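Local coordinates for oligopeptide-binding protein oppA (Lactococcus lactis, PDB 3DRF), which captures oligopeptides in a voluminous, Venus-flytrap-like cavity as the receptor of an ABC transporter that imports them for growth in milk, at residues S43-Q48 and E233-V238; N251-E256 and N563-I568; Y272-G277 and V553-D558. All blocks are in the same frame, centred on the assembly; numbering follows the deposited sequence.

Contact 1: S43-Q48 and E233-V238; sequences SPMKAQ and ESIKYV
Met45 carries this contact alone on its side, laying its thioether along the start of the strand that begins at Ser234. The direct contact is all van der Waals. CG stands opposite the backbone N (chi1 -179°), and the chain stays extended through chi2, which sends SD across to Ile235, where it lies 4.3 Å from CG1. A bend at chi3 (72°) then turns the methyl onto the main chain: Met45 CE is 3.7 Å from Ser234 N and 3.8 Å from Glu233 N. The CB bonds of Glu233 and Ser234 point away from the loop, so their backbone does the touching. Ile235 takes part through its CG1 branch, while its CG2 lies 3.6 Å above the centre of one face of the Tyr237 ring.

No hydrogen bond joins the two segments. The polar support is just outside them: the backbone of Met45 is hydrogen-bonded to Gly232, next to Glu233 in the chain. Phe59 of helix 57-62 touches both Met45 and Ile235, closing an apolar cluster between loop, helix and strand.

Glu233 and Ser234 together face Val230, and the methionine methyl therefore packs at the classic beta bulge where strand 234-239 starts beside the antiparallel strand 224-230.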
loop_
_atom_site.group_PDB
_atom_site.type_symbol
_atom_site.label_atom_id
_atom_site.label_comp_id
_atom_site.label_asym_id
_atom_site.label_seq_id
_atom_site.Cartn_x
_atom_site.Cartn_y
_atom_site.Cartn_z
ATOM N N SER A 43 15.978 1.707 -4.881
ATOM C CA SER A 43 16.332 0.508 -4.111
ATOM C C SER A 43 16.214 -0.778 -4.936
ATOM O O SER A 43 15.434 -0.866 -5.828
ATOM C CB SER A 43 15.382 0.363 -2.913
ATOM O OG SER A 43 15.604 1.363 -1.950
ATOM N N PRO A 44 16.971 -1.793 -4.581
ATOM C CA PRO A 44 16.853 -3.093 -5.238
ATOM C C PRO A 44 15.426 -3.659 -5.114
ATOM O O PRO A 44 14.754 -3.521 -4.121
ATOM C CB PRO A 44 17.853 -3.980 -4.456
ATOM C CG PRO A 44 18.783 -3.058 -3.843
ATOM C CD PRO A 44 18.034 -1.774 -3.572
ATOM N N MET A 45 15.024 -4.357 -6.162
ATOM C CA MET A 45 13.790 -5.116 -6.166
ATOM C C MET A 45 13.815 -6.182 -5.048
ATOM O O MET A 45 14.794 -6.790 -4.808
ATOM C CB MET A 45 13.738 -5.800 -7.550
ATOM C CG MET A 45 12.506 -6.609 -7.742
ATOM S SD MET A 45 12.508 -7.525 -9.292
ATOM C CE MET A 45 13.759 -8.845 -8.982
ATOM N N LYS A 46 12.703 -6.369 -4.400
ATOM C CA LYS A 46 12.523 -7.428 -3.387
ATOM C C LYS A 46 11.504 -8.399 -3.963
ATOM O O LYS A 46 10.325 -8.262 -3.797
ATOM C CB LYS A 46 12.025 -6.847 -2.065
ATOM C CG LYS A 46 13.049 -6.040 -1.372
ATOM C CD LYS A 46 12.478 -5.500 -0.091
ATOM C CE LYS A 46 11.852 -6.601 0.858
ATOM N NZ LYS A 46 12.837 -7.516 1.295
ATOM N N ALA A 47 12.001 -9.388 -4.684
ATOM C CA ALA A 47 11.117 -10.418 -5.273
ATOM C C ALA A 47 10.438 -11.228 -4.160
ATOM O O ALA A 47 11.065 -11.783 -3.370
ATOM C CB ALA A 47 11.874 -11.381 -6.181
ATOM N N GLN A 48 9.123 -11.174 -4.165
ATOM C CA GLN A 48 8.276 -11.988 -3.231
ATOM C C GLN A 48 6.948 -12.217 -3.924
ATOM O O GLN A 48 6.163 -11.323 -4.087
ATOM C CB GLN A 48 8.077 -11.264 -1.885
ATOM C CG GLN A 48 7.187 -12.089 -0.890
ATOM C CD GLN A 48 7.552 -13.590 -0.910
ATOM O OE1 GLN A 48 6.812 -14.391 -1.346
ATOM N NE2 GLN A 48 8.714 -13.911 -0.375
ATOM N N GLU A 233 17.118 -7.017 -9.245
ATOM C CA GLU A 233 17.197 -6.320 -10.539
ATOM C C GLU A 233 16.059 -6.511 -11.546
ATOM O O GLU A 233 15.533 -5.554 -12.041
ATOM C CB GLU A 233 18.518 -6.738 -11.235
ATOM C CG GLU A 233 19.791 -6.395 -10.482
ATOM C CD GLU A 233 21.061 -6.772 -11.273
ATOM O OE1 GLU A 233 20.972 -7.057 -12.424
ATOM O OE2 GLU A 233 22.072 -6.768 -10.624
ATOM N N SER A 234 15.744 -7.743 -11.882
ATOM C CA SER A 234 14.923 -7.992 -13.065
ATOM C C SER A 234 14.187 -9.324 -13.096
ATOM O O SER A 234 14.503 -10.241 -12.371
ATOM C CB SER A 234 15.836 -7.910 -14.326
ATOM O OG SER A 234 16.731 -8.981 -14.332
ATOM N N ILE A 235 13.214 -9.383 -13.982
ATOM C CA ILE A 235 12.464 -10.595 -14.300
ATOM C C ILE A 235 12.381 -10.729 -15.840
ATOM O O ILE A 235 12.083 -9.788 -16.513
ATOM C CB ILE A 235 10.992 -10.482 -13.837
ATOM C CG1 ILE A 235 10.872 -10.049 -12.354
ATOM C CG2 ILE A 235 10.231 -11.800 -14.110
ATOM C CD1 ILE A 235 9.490 -9.502 -11.975
ATOM N N LYS A 236 12.637 -11.916 -16.346
ATOM C CA LYS A 236 12.344 -12.270 -17.757
ATOM C C LYS A 236 11.090 -13.114 -17.763
ATOM O O LYS A 236 11.047 -14.210 -17.268
ATOM C CB LYS A 236 13.483 -13.051 -18.490
ATOM C CG LYS A 236 13.213 -13.104 -20.062
ATOM C CD LYS A 236 14.034 -14.092 -20.848
ATOM C CE LYS A 236 13.392 -14.378 -22.229
ATOM N NZ LYS A 236 13.491 -15.774 -22.758
ATOM N N TYR A 237 10.075 -12.572 -18.378
ATOM C CA TYR A 237 8.813 -13.252 -18.527
ATOM C C TYR A 237 8.630 -13.899 -19.927
ATOM O O TYR A 237 8.956 -13.288 -20.966
ATOM C CB TYR A 237 7.718 -12.230 -18.374
ATOM C CG TYR A 237 7.375 -11.752 -16.970
ATOM C CD1 TYR A 237 6.700 -12.593 -16.091
ATOM C CD2 TYR A 237 7.602 -10.446 -16.572
ATOM C CE1 TYR A 237 6.286 -12.118 -14.809
ATOM C CE2 TYR A 237 7.206 -9.996 -15.316
ATOM C CZ TYR A 237 6.557 -10.841 -14.460
ATOM O OH TYR A 237 6.090 -10.437 -13.251
ATOM N N VAL A 238 8.095 -15.119 -19.941
ATOM C CA VAL A 238 7.704 -15.805 -21.185
ATOM C C VAL A 238 6.273 -16.268 -21.015
ATOM O O VAL A 238 5.793 -16.309 -19.883
ATOM C CB VAL A 238 8.646 -17.051 -21.490
ATOM C CG1 VAL A 238 10.092 -16.539 -21.585
ATOM C CG2 VAL A 238 8.504 -18.115 -20.397
#

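Contact 2: N251-E256 and N563-I568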
loop_
_atom_site.group_PDB
_atom_site.type_symbol
_atom_site.label_atom_id
_atom_site.label_comp_id
_atom_site.label_asym_id
_atom_site.label_seq_id
_atom_site.Cartn_x
_atom_site.Cartn_y
_atom_site.Cartn_z
ATOM N N ASN A 251 6.079 -12.430 -27.391
ATOM C CA ASN A 251 7.016 -13.497 -27.095
ATOM C C ASN A 251 7.652 -13.377 -25.721
ATOM O O ASN A 251 7.861 -14.373 -25.103
ATOM C CB ASN A 251 8.100 -13.552 -28.193
ATOM C CG ASN A 251 9.075 -14.704 -28.013
ATOM O OD1 ASN A 251 8.709 -15.839 -28.080
ATOM N ND2 ASN A 251 10.275 -14.377 -27.739
ATOM N N SER A 252 7.989 -12.170 -25.268
ATOM C CA SER A 252 8.603 -12.040 -23.943
ATOM C C SER A 252 8.390 -10.631 -23.425
ATOM O O SER A 252 8.079 -9.750 -24.165
ATOM C CB SER A 252 10.087 -12.370 -23.971
ATOM O OG SER A 252 10.840 -11.309 -24.531
ATOM N N ILE A 253 8.575 -10.487 -22.128
ATOM C CA ILE A 253 8.662 -9.198 -21.449
ATOM C C ILE A 253 9.816 -9.203 -20.474
ATOM O O ILE A 253 9.882 -10.098 -19.697
ATOM C CB ILE A 253 7.356 -8.865 -20.630
ATOM C CG1 ILE A 253 6.114 -8.886 -21.510
ATOM C CG2 ILE A 253 7.524 -7.466 -19.897
ATOM C CD1 ILE A 253 4.747 -8.976 -20.734
ATOM N N THR A 254 10.689 -8.209 -20.507
ATOM C CA THR A 254 11.694 -8.053 -19.466
ATOM C C THR A 254 11.189 -6.902 -18.568
ATOM O O THR A 254 10.630 -5.914 -19.030
ATOM C CB THR A 254 13.079 -7.784 -20.063
ATOM O OG1 THR A 254 13.038 -6.555 -20.804
ATOM C CG2 THR A 254 13.451 -8.951 -20.955
ATOM N N TYR A 255 11.347 -7.069 -17.279
ATOM C CA TYR A 255 10.868 -6.061 -16.321
ATOM C C TYR A 255 12.010 -5.805 -15.343
ATOM O O TYR A 255 12.431 -6.713 -14.691
ATOM C CB TYR A 255 9.591 -6.551 -15.607
ATOM C CG TYR A 255 8.548 -5.474 -15.270
ATOM C CD1 TYR A 255 8.904 -4.236 -14.809
ATOM C CD2 TYR A 255 7.231 -5.722 -15.420
ATOM C CE1 TYR A 255 7.954 -3.288 -14.495
ATOM C CE2 TYR A 255 6.278 -4.773 -15.117
ATOM C CZ TYR A 255 6.659 -3.559 -14.667
ATOM O OH TYR A 255 5.723 -2.603 -14.409
ATOM N N GLU A 256 12.516 -4.570 -15.314
ATOM C CA GLU A 256 13.740 -4.214 -14.605
ATOM C C GLU A 256 13.519 -3.043 -13.669
ATOM O O GLU A 256 12.759 -2.179 -14.007
ATOM C CB GLU A 256 14.891 -3.851 -15.614
ATOM C CG GLU A 256 15.219 -4.920 -16.647
ATOM C CD GLU A 256 16.445 -4.566 -17.469
ATOM O OE1 GLU A 256 16.919 -3.445 -17.506
ATOM O OE2 GLU A 256 16.904 -5.503 -18.077
ATOM N N ASN A 563 -7.220 -7.454 -19.204
ATOM C CA ASN A 563 -6.397 -8.310 -20.072
ATOM C C ASN A 563 -5.262 -7.592 -20.743
ATOM O O ASN A 563 -4.818 -7.989 -21.781
ATOM C CB ASN A 563 -7.271 -8.916 -21.136
ATOM C CG ASN A 563 -7.915 -10.144 -20.688
ATOM O OD1 ASN A 563 -7.264 -11.103 -20.375
ATOM N ND2 ASN A 563 -9.207 -10.122 -20.643
ATOM N N THR A 564 -4.812 -6.528 -20.131
ATOM C CA THR A 564 -3.735 -5.730 -20.706
ATOM C C THR A 564 -2.517 -6.580 -21.133
ATOM O O THR A 564 -2.011 -6.388 -22.176
ATOM C CB THR A 564 -3.314 -4.632 -19.762
ATOM O OG1 THR A 564 -4.464 -3.817 -19.497
ATOM C CG2 THR A 564 -2.277 -3.718 -20.430
ATOM N N TRP A 565 -2.023 -7.457 -20.273
ATOM C CA TRP A 565 -0.797 -8.212 -20.614
ATOM C C TRP A 565 -0.980 -9.173 -21.790
ATOM O O TRP A 565 -0.067 -9.498 -22.432
ATOM C CB TRP A 565 -0.246 -8.962 -19.378
ATOM C CG TRP A 565 0.191 -7.961 -18.319
ATOM C CD1 TRP A 565 -0.388 -7.746 -17.090
ATOM C CD2 TRP A 565 1.227 -7.003 -18.435
ATOM N NE1 TRP A 565 0.256 -6.767 -16.446
ATOM C CE2 TRP A 565 1.238 -6.255 -17.244
ATOM C CE3 TRP A 565 2.185 -6.711 -19.418
ATOM C CZ2 TRP A 565 2.153 -5.246 -17.027
ATOM C CZ3 TRP A 565 3.091 -5.718 -19.186
ATOM C CH2 TRP A 565 3.083 -5.012 -18.000
ATOM N N SER A 566 -2.189 -9.612 -22.045
ATOM C CA SER A 566 -2.494 -10.407 -23.241
ATOM C C SER A 566 -2.769 -9.575 -24.486
ATOM O O SER A 566 -2.676 -10.088 -25.590
ATOM C CB SER A 566 -3.688 -11.311 -22.979
ATOM O OG SER A 566 -3.365 -12.274 -22.009
ATOM N N GLU A 567 -3.127 -8.320 -24.301
ATOM C CA GLU A 567 -3.448 -7.411 -25.401
ATOM C C GLU A 567 -2.275 -6.609 -25.929
ATOM O O GLU A 567 -2.306 -6.206 -27.051
ATOM C CB GLU A 567 -4.586 -6.458 -25.009
ATOM C CG GLU A 567 -5.907 -7.154 -24.880
ATOM C CD GLU A 567 -6.943 -6.334 -24.141
ATOM O OE1 GLU A 567 -6.544 -5.306 -23.554
ATOM O OE2 GLU A 567 -8.116 -6.785 -24.102
ATOM N N ILE A 568 -1.261 -6.368 -25.125
ATOM C CA ILE A 568 -0.161 -5.551 -25.564
ATOM C C ILE A 568 0.624 -6.294 -26.658
ATOM O O ILE A 568 0.874 -7.476 -26.605
ATOM C CB ILE A 568 0.781 -5.176 -24.419
ATOM C CG1 ILE A 568 0.157 -4.196 -23.437
ATOM C CG2 ILE A 568 2.083 -4.595 -24.979
ATOM C CD1 ILE A 568 0.971 -4.059 -22.162
#
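Trp565 reaches out from the short helix 564-567 to strand 252-258, and the closest packing is at the six-membered part of its indole. Ile253 CD1 lies 3.7 Å from Trp565 CE3 and 4.0 Å from Trp565 CZ3, so a single methyl spans one bond of the ring, from an oblique direction. The two side chains cross at about a right angle. With CG opposite its own carbonyl carbon (chi1 -64°), Trp565 carries the benzo ring toward the strand, although the CA atoms of Ile253 and Trp565 are still 9.5 Å apart. Phe224 of strand 224-230 touches both residues and adds to this buried side.

Packing is looser toward Tyr255. Its CE2 comes no nearer than 4.3 Å to Trp565 CH2, and the rings meet obliquely, without the geometry of a stack. Whereas Ile253 and Tyr255 are buried, Trp565 remains partly exposed.

Nothing polar passes between the segments: with no hydrogen bond or salt bridge across it, the contact depends on shape and on burial of apolar surface, while the Tyr255 hydroxyl has its partner in the side-chain amide of Asn276, outside the contact.

Contact 3: Y272-G277 and V553-D558; sequences YDIING and VGMTLD
Met555 and Ile274 make nearly the whole of this contact as a single apolar pair: no polar link joins the segments, and the one other approach, from the methionine methyl to Asn276, is marginal. The CB bonds of both residues point toward the opposite segment, their CA atoms lying 9.1 Å apart. In Met555, CG stands opposite the backbone N (chi1 177°), and the bend at chi2 (61°) folds the side chain so that CG and the sulfur are both presented to the same isoleucine methyl. Ile274 CD1 is 4.0 Å from Met555 CG and 4.1 Å from Met555 SD, the two side chains meeting at a slant.

Beyond the sulfur, Met555 CE ends 4.5 Å from Asn276 OD1, which is hydrogen-bonded to the Thr546 hydroxyl.

Strand 274-276 is the outermost strand on one side of a five-stranded mixed sheet and runs parallel to its neighbour, strand 34-40. The loop 553-558, which follows strand 536-549, lies over one face of the sheet at this strand, near the end of the modelled chain. Val548 and Ile568 also touch Met555, extending the apolar packing.

Farther along the loop, Thr556 OG1 accepts a hydrogen bond from Asp558 N at 3.1 Å, with an N-H...O angle of 161°, forming an ST turn. At the other end of the contact, Asp273 OD1 makes a salt bridge to Arg551 NE, tying the residue just before the strand to the chain leading into the loop.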
loop_
_atom_site.group_PDB
_atom_site.type_symbol
_atom_site.label_atom_id
_atom_site.label_comp_id
_atom_site.label_asym_id
_atom_site.label_seq_id
_atom_site.Cartn_x
_atom_site.Cartn_y
_atom_site.Cartn_z
ATOM N N TYR A 272 13.932 1.328 -22.567
ATOM C CA TYR A 272 12.636 0.773 -22.136
ATOM C C TYR A 272 11.515 1.259 -23.024
ATOM O O TYR A 272 11.510 2.404 -23.396
ATOM C CB TYR A 272 12.363 1.122 -20.664
ATOM C CG TYR A 272 13.460 0.592 -19.755
ATOM C CD1 TYR A 272 13.654 -0.787 -19.598
ATOM C CD2 TYR A 272 14.302 1.431 -19.050
ATOM C CE1 TYR A 272 14.617 -1.263 -18.800
ATOM C CE2 TYR A 272 15.291 0.921 -18.254
ATOM C CZ TYR A 272 15.441 -0.420 -18.125
ATOM O OH TYR A 272 16.422 -0.954 -17.340
ATOM N N ASP A 273 10.567 0.405 -23.312
ATOM C CA ASP A 273 9.334 0.770 -23.985
ATOM C C ASP A 273 8.369 1.490 -23.065
ATOM O O ASP A 273 7.630 2.337 -23.490
ATOM C CB ASP A 273 8.630 -0.460 -24.571
ATOM C CG ASP A 273 9.457 -1.169 -25.610
ATOM O OD1 ASP A 273 9.777 -0.498 -26.601
ATOM O OD2 ASP A 273 9.755 -2.338 -25.478
ATOM N N ILE A 274 8.368 1.105 -21.798
ATOM C CA ILE A 274 7.425 1.637 -20.781
ATOM C C ILE A 274 8.227 1.789 -19.505
ATOM O O ILE A 274 8.971 0.913 -19.188
ATOM C CB ILE A 274 6.297 0.620 -20.555
ATOM C CG1 ILE A 274 5.485 0.355 -21.853
ATOM C CG2 ILE A 274 5.395 1.059 -19.396
ATOM C CD1 ILE A 274 4.462 -0.715 -21.725
ATOM N N ILE A 275 8.038 2.890 -18.766
ATOM C CA ILE A 275 8.491 3.006 -17.373
ATOM C C ILE A 275 7.343 3.424 -16.458
ATOM O O ILE A 275 6.697 4.388 -16.689
ATOM C CB ILE A 275 9.678 4.018 -17.198
ATOM C CG1 ILE A 275 10.849 3.707 -18.187
ATOM C CG2 ILE A 275 10.125 3.996 -15.740
ATOM C CD1 ILE A 275 12.002 4.652 -18.081
ATOM N N ASN A 276 7.108 2.596 -15.453
ATOM C CA ASN A 276 6.077 2.841 -14.425
ATOM C C ASN A 276 6.698 3.411 -13.163
ATOM O O ASN A 276 7.839 3.182 -12.882
ATOM C CB ASN A 276 5.322 1.521 -14.139
ATOM C CG ASN A 276 4.446 1.120 -15.319
ATOM O OD1 ASN A 276 3.649 1.906 -15.771
ATOM N ND2 ASN A 276 4.639 -0.085 -15.819
ATOM N N GLY A 277 5.899 4.147 -12.425
ATOM C CA GLY A 277 6.322 4.719 -11.146
ATOM C C GLY A 277 7.179 5.965 -11.178
ATOM O O GLY A 277 7.760 6.308 -10.211
ATOM N N VAL A 553 1.319 -1.131 -28.778
ATOM C CA VAL A 553 -0.094 -1.006 -28.906
ATOM C C VAL A 553 -0.732 -1.804 -27.767
ATOM O O VAL A 553 -0.246 -2.795 -27.391
ATOM C CB VAL A 553 -0.612 -1.533 -30.283
ATOM C CG1 VAL A 553 -0.100 -0.680 -31.455
ATOM C CG2 VAL A 553 -0.203 -2.945 -30.501
ATOM N N GLY A 554 -1.833 -1.315 -27.240
ATOM C CA GLY A 554 -2.588 -2.047 -26.228
ATOM C C GLY A 554 -2.268 -1.721 -24.770
ATOM O O GLY A 554 -2.837 -2.312 -23.914
ATOM N N MET A 555 -1.342 -0.832 -24.508
ATOM C CA MET A 555 -1.074 -0.437 -23.134
ATOM C C MET A 555 -2.140 0.592 -22.675
ATOM O O MET A 555 -2.621 1.354 -23.468
ATOM C CB MET A 555 0.324 0.126 -22.979
ATOM C CG MET A 555 0.668 0.634 -21.594
ATOM S SD MET A 555 0.613 -0.624 -20.256
ATOM C CE MET A 555 0.700 0.391 -18.797
ATOM N N THR A 556 -2.480 0.544 -21.385
ATOM C CA THR A 556 -3.543 1.432 -20.888
ATOM C C THR A 556 -3.357 1.667 -19.417
ATOM O O THR A 556 -2.789 0.870 -18.735
ATOM C CB THR A 556 -4.935 0.803 -21.149
ATOM O OG1 THR A 556 -5.948 1.749 -20.873
ATOM C CG2 THR A 556 -5.185 -0.438 -20.256
ATOM N N LEU A 557 -3.871 2.786 -18.946
ATOM C CA LEU A 557 -3.988 3.067 -17.514
ATOM C C LEU A 557 -5.465 3.155 -17.075
ATOM O O LEU A 557 -5.784 3.646 -16.023
ATOM C CB LEU A 557 -3.193 4.311 -17.093
ATOM C CG LEU A 557 -1.665 4.228 -17.090
ATOM C CD1 LEU A 557 -1.095 5.530 -16.525
ATOM C CD2 LEU A 557 -1.159 3.016 -16.209
ATOM N N ASP A 558 -6.350 2.676 -17.906
ATOM C CA ASP A 558 -7.769 2.700 -17.616
ATOM C C ASP A 558 -8.089 1.647 -16.553
ATOM O O ASP A 558 -7.634 0.527 -16.650
ATOM C CB ASP A 558 -8.574 2.363 -18.860
ATOM C CG ASP A 558 -8.435 3.405 -19.999
ATOM O OD1 ASP A 558 -7.840 4.444 -19.876
ATOM O OD2 ASP A 558 -8.926 3.117 -21.071
#

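How the contacts relate
All three contacts reach the same five-stranded mixed sheet, as packing with its flanking loops and helix; no peptide-binding role is established for their residues. Contacts 1 and 2, centres 14 Å apart, join through neighbouring antiparallel strands: Tyr237 N lies 2.8 Å from Ile253 O and Ile235 N 2.9 Å from Tyr255 O, both probable hydrogen bonds. Contacts 2 and 3, centres 10 Å apart, are linked by probable side-chain hydrogen bonds, Glu256 OE1 to Tyr272 OH at 2.5 Å and Tyr255 OH to Asn276 ND2 at 3.1 Å. Residues 553-568 pass over one face of the sheet, from strand 274-276 toward strand 252-258. Contacts 1 and 3 do not touch; their nearest atoms are about 7 Å apart.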